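Local coordinates for protein xyloglucan-specific endo-beta-1,4-glucanase (Uncultured bacterium, PDB 4W88) that hydrolyses internal beta-1,4-glucosidic linkages in the backbone of xyloglucan, acting as a glycoside hydrolase of family 5, at residues Y198-D203 with A221-T226; I98-H103 with L142-M147. The protein carries 1 engineered substitution. All blocks are in the same frame, centred on the assembly; numbering follows the deposited sequence.

Contact 1: Y198-D203 with A221-T226; sequences YGHNSD and ALHTYT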
ATOM      1  N   TYR A 198      -9.452   8.678   2.868  1.00 21.93           N
ATOM      2  CA  TYR A 198      -8.905   9.089   4.163  1.00 18.69           C
ATOM      3  C   TYR A 198      -8.551   7.803   4.927  1.00 18.55           C
ATOM      4  O   TYR A 198      -9.387   6.876   5.022  1.00 18.32           O
ATOM      5  CB  TYR A 198      -9.956   9.842   4.974  1.00 18.11           C
ATOM      6  CG  TYR A 198      -9.431  10.345   6.287  1.00 18.27           C
ATOM      7  CD1 TYR A 198      -9.358   9.523   7.451  1.00 20.91           C
ATOM      8  CD2 TYR A 198      -8.987  11.658   6.420  1.00 20.37           C
ATOM      9  CE1 TYR A 198      -8.836  10.054   8.637  1.00 19.93           C
ATOM     10  CE2 TYR A 198      -8.531  12.180   7.628  1.00 23.11           C
ATOM     11  CZ  TYR A 198      -8.470  11.401   8.730  1.00 22.04           C
ATOM     12  OH  TYR A 198      -7.999  11.938   9.898  1.00 20.89           O
ATOM     13  N   GLY A 199      -7.321   7.711   5.438  1.00 19.50           N
ATOM     14  CA  GLY A 199      -6.892   6.517   6.168  1.00 20.11           C
ATOM     15  C   GLY A 199      -6.859   5.199   5.415  1.00 17.23           C
ATOM     16  O   GLY A 199      -6.750   4.144   6.068  1.00 18.14           O
ATOM     17  N   HIS A 200      -7.002   5.226   4.081  1.00 19.36           N
ATOM     18  CA  HIS A 200      -7.309   4.044   3.307  1.00 19.54           C
ATOM     19  C   HIS A 200      -8.544   3.272   3.848  1.00 17.63           C
ATOM     20  O   HIS A 200      -8.669   2.051   3.648  1.00 18.83           O
ATOM     21  CB  HIS A 200      -6.091   3.145   3.249  1.00 15.82           C
ATOM     22  CG  HIS A 200      -5.093   3.454   2.163  1.00 16.63           C
ATOM     23  ND1 HIS A 200      -4.283   4.568   2.170  1.00 19.81           N
ATOM     24  CD2 HIS A 200      -4.801   2.790   1.018  1.00 16.00           C
ATOM     25  CE1 HIS A 200      -3.508   4.562   1.101  1.00 19.08           C
ATOM     26  NE2 HIS A 200      -3.817   3.501   0.379  1.00 18.05           N
ATOM     27  N   ASN A 201      -9.447   3.995   4.510  1.00 18.60           N
ATOM     28  CA  ASN A 201     -10.693   3.476   5.108  1.00 17.87           C
ATOM     29  C   ASN A 201     -11.741   3.202   4.024  1.00 19.83           C
ATOM     30  O   ASN A 201     -11.810   3.914   3.028  1.00 20.61           O
ATOM     31  CB  ASN A 201     -11.206   4.468   6.171  1.00 20.56           C
ATOM     32  CG  ASN A 201     -12.505   4.036   6.804  1.00 22.26           C
ATOM     33  OD1 ASN A 201     -13.600   4.319   6.281  1.00 23.58           O
ATOM     34  ND2 ASN A 201     -12.413   3.342   7.923  1.00 27.72           N
ATOM     35  N   SER A 202     -12.526   2.137   4.241  1.00 24.69           N
ATOM     36  CA  SER A 202     -13.577   1.689   3.306  1.00 23.91           C
ATOM     37  C   SER A 202     -15.009   1.695   3.866  1.00 28.26           C
ATOM     38  O   SER A 202     -15.893   1.029   3.305  1.00 28.52           O
ATOM     39  CB  SER A 202     -13.249   0.289   2.764  1.00 23.11           C
ATOM     40  OG  SER A 202     -13.288  -0.624   3.779  1.00 30.04           O
ATOM     41  N   ASP A 203     -15.237   2.418   4.953  1.00 24.62           N
ATOM     42  CA  ASP A 203     -16.597   2.600   5.500  1.00 22.91           C
ATOM     43  C   ASP A 203     -17.414   3.401   4.478  1.00 27.06           C
ATOM     44  O   ASP A 203     -16.874   4.246   3.698  1.00 24.96           O
ATOM     45  CB  ASP A 203     -16.590   3.331   6.850  1.00 25.34           C
ATOM     46  CG  ASP A 203     -15.764   2.637   7.931  1.00 28.97           C
ATOM     47  OD1 ASP A 203     -15.389   1.467   7.832  1.00 29.25           O
ATOM     48  OD2 ASP A 203     -15.505   3.316   8.974  1.00 37.85           O
ATOM     49  N   ALA A 221      -7.010   2.689  -3.882  1.00 17.50           N
ATOM     50  CA  ALA A 221      -6.399   1.840  -2.905  1.00 17.12           C
ATOM     51  C   ALA A 221      -7.188   1.952  -1.578  1.00 18.43           C
ATOM     52  O   ALA A 221      -7.604   3.061  -1.127  1.00 17.33           O
ATOM     53  CB  ALA A 221      -4.953   2.234  -2.676  1.00 19.81           C
ATOM     54  N   LEU A 222      -7.373   0.770  -1.006  1.00 17.34           N
ATOM     55  CA  LEU A 222      -7.936   0.562   0.333  1.00 16.32           C
ATOM     56  C   LEU A 222      -7.070  -0.368   1.124  1.00 17.08           C
ATOM     57  O   LEU A 222      -6.395  -1.191   0.562  1.00 17.70           O
ATOM     58  CB  LEU A 222      -9.397   0.026   0.223  1.00 19.60           C
ATOM     59  CG  LEU A 222     -10.292   0.924  -0.597  1.00 19.15           C
ATOM     60  CD1 LEU A 222     -11.548   0.177  -0.894  1.00 20.59           C
ATOM     61  CD2 LEU A 222     -10.604   2.283   0.099  1.00 22.31           C
ATOM     62  N   HIS A 223      -7.170  -0.302   2.461  1.00 17.68           N
ATOM     63  CA  HIS A 223      -6.551  -1.272   3.318  1.00 18.56           C
ATOM     64  C   HIS A 223      -7.641  -1.945   4.130  1.00 18.64           C
ATOM     65  O   HIS A 223      -8.417  -1.274   4.777  1.00 21.50           O
ATOM     66  CB  HIS A 223      -5.552  -0.655   4.275  1.00 18.93           C
ATOM     67  CG  HIS A 223      -4.356  -0.065   3.617  1.00 17.37           C
ATOM     68  ND1 HIS A 223      -3.406   0.705   4.291  1.00 18.51           N
ATOM     69  CD2 HIS A 223      -3.915  -0.172   2.346  1.00 17.49           C
ATOM     70  CE1 HIS A 223      -2.468   1.047   3.439  1.00 17.35           C
ATOM     71  NE2 HIS A 223      -2.748   0.514   2.271  1.00 15.79           N
ATOM     72  N   THR A 224      -7.679  -3.282   4.058  1.00 20.10           N
ATOM     73  CA  THR A 224      -8.757  -4.030   4.620  1.00 22.78           C
ATOM     74  C   THR A 224      -8.229  -5.246   5.353  1.00 23.63           C
ATOM     75  O   THR A 224      -8.227  -6.385   4.839  1.00 30.71           O
ATOM     76  CB  THR A 224      -9.868  -4.420   3.636  1.00 24.31           C
ATOM     77  OG1 THR A 224      -9.335  -5.097   2.497  1.00 29.41           O
ATOM     78  CG2 THR A 224     -10.594  -3.242   3.210  1.00 25.41           C
ATOM     79  N   TYR A 225      -7.752  -4.980   6.534  1.00 21.87           N
ATOM     80  CA  TYR A 225      -7.323  -6.080   7.444  1.00 23.01           C
ATOM     81  C   TYR A 225      -8.521  -6.640   8.233  1.00 21.05           C
ATOM     82  O   TYR A 225      -8.574  -6.554   9.484  1.00 27.32           O
ATOM     83  CB  TYR A 225      -6.305  -5.542   8.421  1.00 21.07           C
ATOM     84  CG  TYR A 225      -4.938  -5.125   7.855  1.00 18.45           C
ATOM     85  CD1 TYR A 225      -4.678  -3.806   7.379  1.00 19.98           C
ATOM     86  CD2 TYR A 225      -3.856  -5.992   7.934  1.00 17.79           C
ATOM     87  CE1 TYR A 225      -3.403  -3.446   6.939  1.00 17.33           C
ATOM     88  CE2 TYR A 225      -2.571  -5.625   7.535  1.00 15.29           C
ATOM     89  CZ  TYR A 225      -2.340  -4.309   7.060  1.00 17.14           C
ATOM     90  OH  TYR A 225      -1.069  -3.981   6.699  1.00 17.75           O
ATOM     91  N   THR A 226      -9.457  -7.198   7.498  1.00 21.54           N
ATOM     92  CA  THR A 226     -10.809  -7.428   8.002  1.00 21.80           C
ATOM     93  C   THR A 226     -11.047  -8.913   8.268  1.00 22.10           C
ATOM     94  O   THR A 226     -10.779  -9.776   7.395  1.00 21.36           O
ATOM     95  CB  THR A 226     -11.787  -6.942   6.961  1.00 20.69           C
ATOM     96  OG1 THR A 226     -11.465  -5.572   6.648  1.00 26.59           O
ATOM     97  CG2 THR A 226     -13.201  -7.055   7.440  1.00 27.33           C
TER
HETATM   98  O   HOH W   1     -10.772  -0.109   4.721  1.00 44.12           O

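Contact 2: I98-H103 with L142-M147; sequences IILDTH and LMFEGM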
ATOM      1  N   ILE A  98       4.791  -3.355  -9.732  1.00 15.38           N
ATOM      2  CA  ILE A  98       5.405  -2.616  -8.646  1.00 15.43           C
ATOM      3  C   ILE A  98       4.505  -1.474  -8.202  1.00 15.24           C
ATOM      4  O   ILE A  98       4.004  -0.736  -9.079  1.00 16.27           O
ATOM      5  CB  ILE A  98       6.774  -2.020  -9.049  1.00 13.78           C
ATOM      6  CG1 ILE A  98       7.656  -3.105  -9.653  1.00 17.18           C
ATOM      7  CG2 ILE A  98       7.447  -1.356  -7.840  1.00 18.28           C
ATOM      8  CD1 ILE A  98       8.857  -2.583 -10.430  1.00 18.95           C
ATOM      9  N   ILE A  99       4.407  -1.263  -6.914  1.00 14.98           N
ATOM     10  CA  ILE A  99       3.857  -0.027  -6.403  1.00 14.62           C
ATOM     11  C   ILE A  99       4.882   0.671  -5.573  1.00 14.66           C
ATOM     12  O   ILE A  99       5.391   0.114  -4.637  1.00 16.76           O
ATOM     13  CB  ILE A  99       2.567  -0.232  -5.571  1.00 15.28           C
ATOM     14  CG1 ILE A  99       1.452  -0.872  -6.408  1.00 17.34           C
ATOM     15  CG2 ILE A  99       2.153   1.047  -4.869  1.00 17.36           C
ATOM     16  CD1 ILE A  99       0.239  -1.280  -5.542  1.00 16.96           C
ATOM     17  N   LEU A 100       5.140   1.921  -5.940  1.00 14.26           N
ATOM     18  CA  LEU A 100       5.932   2.862  -5.139  1.00 15.30           C
ATOM     19  C   LEU A 100       4.976   3.855  -4.444  1.00 16.31           C
ATOM     20  O   LEU A 100       4.178   4.504  -5.123  1.00 15.26           O
ATOM     21  CB  LEU A 100       6.844   3.689  -6.026  1.00 15.82           C
ATOM     22  CG  LEU A 100       7.725   4.716  -5.347  1.00 15.31           C
ATOM     23  CD1 LEU A 100       8.681   4.103  -4.335  1.00 19.11           C
ATOM     24  CD2 LEU A 100       8.438   5.536  -6.442  1.00 19.16           C
ATOM     25  N   ASP A 101       5.032   3.948  -3.110  1.00 15.55           N
ATOM     26  CA  ASP A 101       4.231   4.926  -2.413  1.00 14.83           C
ATOM     27  C   ASP A 101       5.057   6.025  -1.738  1.00 15.28           C
ATOM     28  O   ASP A 101       6.295   6.022  -1.828  1.00 16.05           O
ATOM     29  CB  ASP A 101       3.264   4.268  -1.420  1.00 15.56           C
ATOM     30  CG  ASP A 101       3.852   3.910  -0.048  1.00 14.04           C
ATOM     31  OD1 ASP A 101       4.979   4.253   0.259  1.00 14.72           O
ATOM     32  OD2 ASP A 101       3.020   3.302   0.772  1.00 16.27           O
ATOM     33  N   THR A 102       4.357   6.969  -1.102  1.00 14.23           N
ATOM     34  CA  THR A 102       4.910   7.661   0.071  1.00 14.58           C
ATOM     35  C   THR A 102       4.195   7.021   1.276  1.00 16.27           C
ATOM     36  O   THR A 102       3.029   6.597   1.172  1.00 15.60           O
ATOM     37  CB  THR A 102       4.703   9.184   0.041  1.00 14.22           C
ATOM     38  OG1 THR A 102       3.321   9.572   0.319  1.00 15.86           O
ATOM     39  CG2 THR A 102       5.188   9.802  -1.229  1.00 17.99           C
ATOM     40  N   HIS A 103       4.853   7.004   2.426  1.00 14.20           N
ATOM     41  CA  HIS A 103       4.434   6.147   3.497  1.00 13.67           C
ATOM     42  C   HIS A 103       4.194   6.928   4.815  1.00 14.26           C
ATOM     43  O   HIS A 103       3.147   7.584   4.905  1.00 16.21           O
ATOM     44  CB  HIS A 103       5.285   4.883   3.621  1.00 14.52           C
ATOM     45  CG  HIS A 103       4.493   3.720   4.142  1.00 13.94           C
ATOM     46  ND1 HIS A 103       3.627   2.996   3.336  1.00 15.50           N
ATOM     47  CD2 HIS A 103       4.438   3.139   5.367  1.00 14.90           C
ATOM     48  CE1 HIS A 103       3.074   2.037   4.060  1.00 15.29           C
ATOM     49  NE2 HIS A 103       3.547   2.109   5.285  1.00 16.41           N
ATOM     50  N   LEU A 142       5.182  -0.429 -13.396  1.00 15.96           N
ATOM     51  CA  LEU A 142       5.422   0.422 -12.209  1.00 15.47           C
ATOM     52  C   LEU A 142       4.215   1.393 -12.071  1.00 15.61           C
ATOM     53  O   LEU A 142       3.901   2.178 -12.981  1.00 18.32           O
ATOM     54  CB  LEU A 142       6.708   1.236 -12.337  1.00 17.71           C
ATOM     55  CG  LEU A 142       7.010   2.300 -11.230  1.00 16.71           C
ATOM     56  CD1 LEU A 142       7.103   1.624  -9.895  1.00 17.48           C
ATOM     57  CD2 LEU A 142       8.300   2.997 -11.513  1.00 18.18           C
HETATM   58  N   MSE A 143       3.601   1.360 -10.869  1.00 17.53           N
HETATM   59  CA  MSE A 143       2.464   2.177 -10.498  1.00 16.83           C
HETATM   60  C   MSE A 143       2.848   3.004  -9.297  1.00 14.15           C
HETATM   61  O   MSE A 143       3.776   2.619  -8.519  1.00 15.50           O
HETATM   62  CB  MSE A 143       1.343   1.219 -10.143  1.00 16.96           C
HETATM   63  CG  MSE A 143       1.035   0.253 -11.274  1.00 17.76           C
HETATM   64 SE   MSE A 143      -0.517  -0.906 -10.893  1.00 20.06          SE
HETATM   65  CE  MSE A 143       0.312  -2.248  -9.779  1.00 26.58           C
ATOM     66  N   PHE A 144       2.236   4.182  -9.172  1.00 14.40           N
ATOM     67  CA  PHE A 144       2.497   5.088  -8.067  1.00 13.89           C
ATOM     68  C   PHE A 144       1.237   5.186  -7.203  1.00 13.72           C
ATOM     69  O   PHE A 144       0.125   5.365  -7.719  1.00 16.82           O
ATOM     70  CB  PHE A 144       2.820   6.513  -8.547  1.00 15.25           C
ATOM     71  CG  PHE A 144       4.045   6.667  -9.421  1.00 14.21           C
ATOM     72  CD1 PHE A 144       5.148   5.785  -9.416  1.00 17.56           C
ATOM     73  CD2 PHE A 144       4.150   7.837 -10.202  1.00 16.84           C
ATOM     74  CE1 PHE A 144       6.241   6.005 -10.248  1.00 18.29           C
ATOM     75  CE2 PHE A 144       5.261   8.075 -10.960  1.00 15.41           C
ATOM     76  CZ  PHE A 144       6.311   7.162 -10.981  1.00 17.31           C
ATOM     77  N   GLU A 145       1.452   5.130  -5.884  1.00 15.38           N
ATOM     78  CA  GLU A 145       0.386   5.300  -4.893  1.00 14.80           C
ATOM     79  C   GLU A 145       0.722   6.526  -4.052  1.00 16.85           C
ATOM     80  O   GLU A 145       1.731   6.601  -3.348  1.00 14.95           O
ATOM     81  CB  GLU A 145       0.257   4.015  -4.047  1.00 15.40           C
ATOM     82  CG  GLU A 145      -0.847   4.068  -2.954  1.00 15.95           C
ATOM     83  CD  GLU A 145      -0.977   2.720  -2.208  1.00 14.16           C
ATOM     84  OE1 GLU A 145      -0.090   1.856  -2.440  1.00 19.48           O
ATOM     85  OE2 GLU A 145      -1.929   2.561  -1.372  1.00 17.59           O
ATOM     86  N   GLY A 146      -0.089   7.581  -4.232  1.00 15.00           N
ATOM     87  CA  GLY A 146       0.320   8.916  -3.804  1.00 16.04           C
ATOM     88  C   GLY A 146       0.599   9.085  -2.305  1.00 15.14           C
ATOM     89  O   GLY A 146       1.582   9.735  -1.930  1.00 15.73           O
HETATM   90  N   MSE A 147      -0.243   8.422  -1.492  1.00 15.67           N
HETATM   91  CA  MSE A 147      -0.227   8.561  -0.035  1.00 16.12           C
HETATM   92  C   MSE A 147      -0.549   7.221   0.577  1.00 16.33           C
HETATM   93  O   MSE A 147      -1.180   6.351  -0.055  1.00 16.10           O
HETATM   94  CB  MSE A 147      -1.276   9.597   0.472  1.00 15.78           C
HETATM   95  CG  MSE A 147      -1.062  10.950  -0.184  1.00 15.70           C
HETATM   96 SE   MSE A 147      -2.418  12.233   0.485  1.00 18.58          SE
HETATM   97  CE  MSE A 147      -3.892  11.756  -0.694  1.00 19.20           C
TER

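Contact 1: Y198-D203 with A221-T226
Ser202, whose OG lies 3.8 Å from Thr224 CG2, is joined to His223 through a water that donates a 2.6 Å hydrogen bond to His223 O and also bonds to Ser202 OG, 2.7 Å away. The serine hydroxyl is placed for this by its first torsion of 65°, which sets OG between the backbone N and the carbonyl carbon. A direct backbone link lies beside the bridge: His223 N donates to His200 O at 3.0 Å, with an angle of 176° at the hydrogen. The bond ties the loop that follows strand 193-196 to strand 218-223.

The two histidine side chains cross at a slant and meet in a face-to-face stack, with ring centroids 3.9 Å apart and planes tilted by 25°. The overlap is uneven, for His200 CD2 sits over the His223 face near its rim, 3.3 Å from His223 NE2. The CB of His200 completes the layer with a CH-pi contact over the same ring. Ala221 CB approaches the His200 ring obliquely, 3.5 Å from NE2. Farther out, Leu222 directs CD2 to Asn201 O (3.6 Å), while its CD1 rests on Ser202 CB.

Each imidazole also has a carboxylate partner outside the segments, Glu145 for His200 and, through ND1, Glu149 for His223. Tyr225, two residues after His223, belongs to the glycan pocket, as does Glu149. His223 is thus gripped through its backbone N, its ring face and its ND1, and the last of these grips comes from a residue of the sugar-binding pocket itself.

Contact 2: I98-H103 with L142-M147
Two neighbouring parallel strands of the TIM barrel meet here, with Ile98 beside Leu142, Ile99 beside Met143 and Leu100 beside Phe144, the strands twisted by 30°. The ladder alternates as parallel pairing requires. Met143 N donates to Ile98 O at 2.8 Å, Leu100 N to Met143 O at 3.0 Å, and Glu145 N to Leu100 O at 2.9 Å. Past the strand ends a side chain extends the seam, as Thr102 OG1 donates to Gly146 O at 2.8 Å.

On one face Ile98 CG2 touches Leu142 CD1 at 3.6 Å, with Leu100 and Phe144 following. The other face carries Ile99, whose CG1 meets CE of Met143, a selenomethionine, and whose CG2 lies 3.4 Å from Glu145 OE1. Glu145 is extended, with CG anti to the backbone N (chi1 -180°), which carries OE1 to a salt bridge with Arg59 and OE2 to hydrogen bonds with His200 and Thr270. On the same face, Asp101 OD2 takes His103 ND1 in the imidazole plane, at 2.7 Å, through its syn lone pair.

Thus the Ile98 and Phe144 face packs outward against helices 78-92 and 164-182, while the Ile99 and Glu145 face looks into the barrel, where Ile194 of strand 193-196 adjoins it.

From the N terminus, contact 2 comes first: strand 97-101 leads through helix 117-134 back to strand 142-145, a beta-alpha-beta crossover that the pairing closes over 38 intervening residues. The chain then passes through helix 164-182 and strand 193-196 before contact 1, where loop 198-203 meets strand 218-223 across only 17 residues that include helix 204-208. The two closures follow in series, neither nested nor crossed. In space they nevertheless touch inside one barrel, through a probable hydrogen bond from His200 NE2 to Glu145 OE2 (2.7 Å), which links the fourth strand to the loop after the fifth and, by way of the histidine stack, to segment 221-226.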